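Local structure of ABC transporter substrate-binding protein (Staphylococcus aureus subsp. aureus NCTC 8325, 3UN6) at residues 136-141 / 185-190. The protein binds zinc and is probably the substrate-binding component of an ABC-type import system, although its physiological ligand is not established. Sequence-based numbering, arbitrary orientation.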
ATOM      1  N   ASP A 136     -27.715  -1.135  14.744  1.00 53.57           N
ATOM      2  CA  ASP A 136     -27.375  -0.291  13.615  1.00 52.80           C
ATOM      3  C   ASP A 136     -26.080  -0.716  12.952  1.00 51.14           C
ATOM      4  O   ASP A 136     -25.254  -1.430  13.506  1.00 50.28           O
ATOM      5  CB  ASP A 136     -27.259   1.187  14.023  1.00 53.15           C
ATOM      6  CG  ASP A 136     -28.551   1.748  14.582  1.00 56.42           C
ATOM      7  OD1 ASP A 136     -29.252   1.008  15.309  1.00 58.79           O
ATOM      8  OD2 ASP A 136     -28.850   2.934  14.312  1.00 57.07           O
ATOM      9  N   ASP A 137     -25.948  -0.231  11.737  1.00 50.10           N
ATOM     10  CA  ASP A 137     -24.821  -0.468  10.889  1.00 48.48           C
ATOM     11  C   ASP A 137     -23.501   0.073  11.491  1.00 45.04           C
ATOM     12  O   ASP A 137     -23.500   1.024  12.282  1.00 44.89           O
ATOM     13  CB  ASP A 137     -25.182   0.185   9.546  1.00 50.00           C
ATOM     14  CG  ASP A 137     -24.047   0.254   8.598  1.00 53.31           C
ATOM     15  OD1 ASP A 137     -24.151  -0.380   7.526  1.00 63.68           O
ATOM     16  OD2 ASP A 137     -23.055   0.952   8.909  1.00 60.58           O
ATOM     17  N   TYR A 138     -22.389  -0.573  11.134  1.00 40.15           N
ATOM     18  CA  TYR A 138     -21.071  -0.152  11.573  1.00 37.30           C
ATOM     19  C   TYR A 138     -20.404   0.640  10.444  1.00 34.65           C
ATOM     20  O   TYR A 138     -20.517   0.278   9.271  1.00 34.01           O
ATOM     21  CB  TYR A 138     -20.237  -1.366  11.973  1.00 37.37           C
ATOM     22  CG  TYR A 138     -20.905  -2.204  13.053  1.00 36.55           C
ATOM     23  CD1 TYR A 138     -20.962  -1.759  14.362  1.00 32.73           C
ATOM     24  CD2 TYR A 138     -21.478  -3.440  12.753  1.00 34.48           C
ATOM     25  CE1 TYR A 138     -21.583  -2.519  15.356  1.00 36.14           C
ATOM     26  CE2 TYR A 138     -22.095  -4.209  13.738  1.00 37.05           C
ATOM     27  CZ  TYR A 138     -22.138  -3.746  15.037  1.00 38.20           C
ATOM     28  OH  TYR A 138     -22.745  -4.510  16.012  1.00 42.11           O
ATOM     29  N   HIS A 139     -19.713   1.717  10.793  1.00 32.34           N
ATOM     30  CA  HIS A 139     -19.077   2.573   9.795  1.00 31.85           C
ATOM     31  C   HIS A 139     -17.556   2.511   9.811  1.00 30.55           C
ATOM     32  O   HIS A 139     -16.898   2.806  10.814  1.00 30.30           O
ATOM     33  CB  HIS A 139     -19.589   3.993   9.946  1.00 33.58           C
ATOM     34  CG  HIS A 139     -21.061   4.105   9.704  1.00 34.83           C
ATOM     35  ND1 HIS A 139     -21.590   4.429   8.475  1.00 35.57           N
ATOM     36  CD2 HIS A 139     -22.116   3.859  10.514  1.00 38.11           C
ATOM     37  CE1 HIS A 139     -22.908   4.412   8.549  1.00 38.90           C
ATOM     38  NE2 HIS A 139     -23.252   4.071   9.776  1.00 37.11           N
ATOM     39  N   PHE A 140     -17.006   2.110   8.673  1.00 28.58           N
ATOM     40  CA  PHE A 140     -15.579   1.957   8.521  1.00 26.81           C
ATOM     41  C   PHE A 140     -14.930   2.908   7.527  1.00 24.97           C
ATOM     42  O   PHE A 140     -15.386   3.052   6.402  1.00 24.44           O
ATOM     43  CB  PHE A 140     -15.251   0.509   8.122  1.00 26.66           C
ATOM     44  CG  PHE A 140     -15.318  -0.455   9.265  1.00 27.30           C
ATOM     45  CD1 PHE A 140     -14.238  -0.604  10.120  1.00 25.75           C
ATOM     46  CD2 PHE A 140     -16.464  -1.198   9.506  1.00 28.24           C
ATOM     47  CE1 PHE A 140     -14.297  -1.489  11.189  1.00 28.02           C
ATOM     48  CE2 PHE A 140     -16.526  -2.073  10.584  1.00 27.67           C
ATOM     49  CZ  PHE A 140     -15.450  -2.216  11.418  1.00 26.19           C
ATOM     50  N   GLY A 141     -13.839   3.541   7.963  1.00 24.19           N
ATOM     51  CA  GLY A 141     -13.054   4.392   7.086  1.00 23.59           C
ATOM     52  C   GLY A 141     -12.137   3.477   6.277  1.00 22.87           C
ATOM     53  O   GLY A 141     -11.631   2.479   6.805  1.00 21.73           O
ATOM     54  N   ARG A 185     -16.952   9.498  14.317  1.00 39.49           N
ATOM     55  CA  ARG A 185     -17.624   9.635  13.028  1.00 37.72           C
ATOM     56  C   ARG A 185     -17.604   8.258  12.368  1.00 35.54           C
ATOM     57  O   ARG A 185     -18.363   7.994  11.448  1.00 36.69           O
ATOM     58  CB  ARG A 185     -16.921  10.658  12.155  1.00 38.35           C
ATOM     59  CG  ARG A 185     -16.681  11.986  12.850  1.00 41.92           C
ATOM     60  CD  ARG A 185     -15.786  12.914  12.026  1.00 45.96           C
ATOM     61  NE  ARG A 185     -15.340  14.052  12.833  1.00 49.59           N
ATOM     62  CZ  ARG A 185     -15.864  15.272  12.807  1.00 52.77           C
ATOM     63  NH1 ARG A 185     -16.848  15.581  11.975  1.00 55.18           N
ATOM     64  NH2 ARG A 185     -15.373  16.208  13.607  1.00 56.37           N
ATOM     65  N   ILE A 186     -16.720   7.388  12.853  1.00 32.11           N
ATOM     66  CA  ILE A 186     -16.611   6.013  12.374  1.00 31.09           C
ATOM     67  C   ILE A 186     -16.423   5.098  13.568  1.00 29.98           C
ATOM     68  O   ILE A 186     -16.064   5.564  14.640  1.00 30.78           O
ATOM     69  CB  ILE A 186     -15.458   5.817  11.329  1.00 28.28           C
ATOM     70  CG1 ILE A 186     -14.130   6.351  11.854  1.00 27.67           C
ATOM     71  CG2 ILE A 186     -15.793   6.518  10.005  1.00 30.70           C
ATOM     72  CD1 ILE A 186     -12.990   6.288  10.803  1.00 26.16           C
ATOM     73  N   THR A 187     -16.730   3.816  13.371  1.00 28.26           N
ATOM     74  CA  THR A 187     -16.607   2.753  14.379  1.00 29.19           C
ATOM     75  C   THR A 187     -15.179   2.232  14.321  1.00 27.58           C
ATOM     76  O   THR A 187     -14.614   1.773  15.312  1.00 27.02           O
ATOM     77  CB  THR A 187     -17.478   1.515  14.007  1.00 29.80           C
ATOM     78  OG1 THR A 187     -18.804   1.912  13.644  1.00 32.78           O
ATOM     79  CG2 THR A 187     -17.523   0.487  15.148  1.00 32.60           C
ATOM     80  N   GLY A 188     -14.606   2.272  13.131  1.00 26.76           N
ATOM     81  CA  GLY A 188     -13.236   1.804  12.947  1.00 25.79           C
ATOM     82  C   GLY A 188     -12.734   2.096  11.561  1.00 25.21           C
ATOM     83  O   GLY A 188     -13.389   2.794  10.779  1.00 26.46           O
ATOM     84  N   TYR A 189     -11.552   1.573  11.253  1.00 23.40           N
ATOM     85  CA  TYR A 189     -10.977   1.776   9.958  1.00 23.20           C
ATOM     86  C   TYR A 189      -9.933   0.729   9.651  1.00 22.61           C
ATOM     87  O   TYR A 189      -9.515  -0.042  10.535  1.00 23.46           O
ATOM     88  CB  TYR A 189     -10.402   3.196   9.818  1.00 23.15           C
ATOM     89  CG  TYR A 189      -9.269   3.610  10.778  1.00 22.42           C
ATOM     90  CD1 TYR A 189      -7.936   3.269  10.519  1.00 23.09           C
ATOM     91  CD2 TYR A 189      -9.532   4.423  11.871  1.00 24.54           C
ATOM     92  CE1 TYR A 189      -6.915   3.672  11.366  1.00 19.56           C
ATOM     93  CE2 TYR A 189      -8.526   4.838  12.719  1.00 27.97           C
ATOM     94  CZ  TYR A 189      -7.216   4.457  12.463  1.00 26.41           C
ATOM     95  OH  TYR A 189      -6.231   4.893  13.303  1.00 27.67           O
ATOM     96  N   SER A 190      -9.576   0.657   8.377  1.00 21.73           N
ATOM     97  CA  SER A 190      -8.535  -0.225   7.929  1.00 21.03           C
ATOM     98  C   SER A 190      -7.579   0.597   7.055  1.00 21.69           C
ATOM     99  O   SER A 190      -8.020   1.326   6.182  1.00 21.58           O
ATOM    100  CB  SER A 190      -9.128  -1.389   7.166  1.00 22.09           C
ATOM    101  OG  SER A 190      -8.111  -2.278   6.803  1.00 20.81           O
TER
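Strands 138-141 and 188-190 pair in parallel sense, F140 beside G188 and G141 beside Y189, with their directions 39° apart: G141 N donates to G188 O at 2.9 Å, and S190 N reaches G141 O at 3.2 Å. Just before this pairing, T187 holds both the N-H and the C=O of H139, which point to the same side of the strand. Its N donates to H139 O at 2.8 Å, while its hydroxyl OG1 accepts from H139 N at 3.0 Å (157° at the hydrogen). With chi1 at -48°, OG1 stands in for the carbonyl of I186, which is turned to Q123 NE2. G188 N adds a weaker bond to the same H139 O. These are neighbouring strands of the second lobe's sheet in a periplasmic-binding-protein fold; the chain between them runs through helix 148-159, strand 167-171, which also pairs in parallel with 138-142, and helix 177-182. On one face, F140 lays CD1 3.4 Å from G188 C, its ring edge turned to Y189 N; L153 packs on this ring. On the other face, I186 CD1 lies 4.0 Å from G141 N, and Y189 CB sits 3.3 Å from G141 O; the Y189 ring packs on M177, P178 and L181, its OH hydrogen-bonded to F195 O at the start of helix 195-201. The S190 side chain lies about 8 Å from a bound zinc.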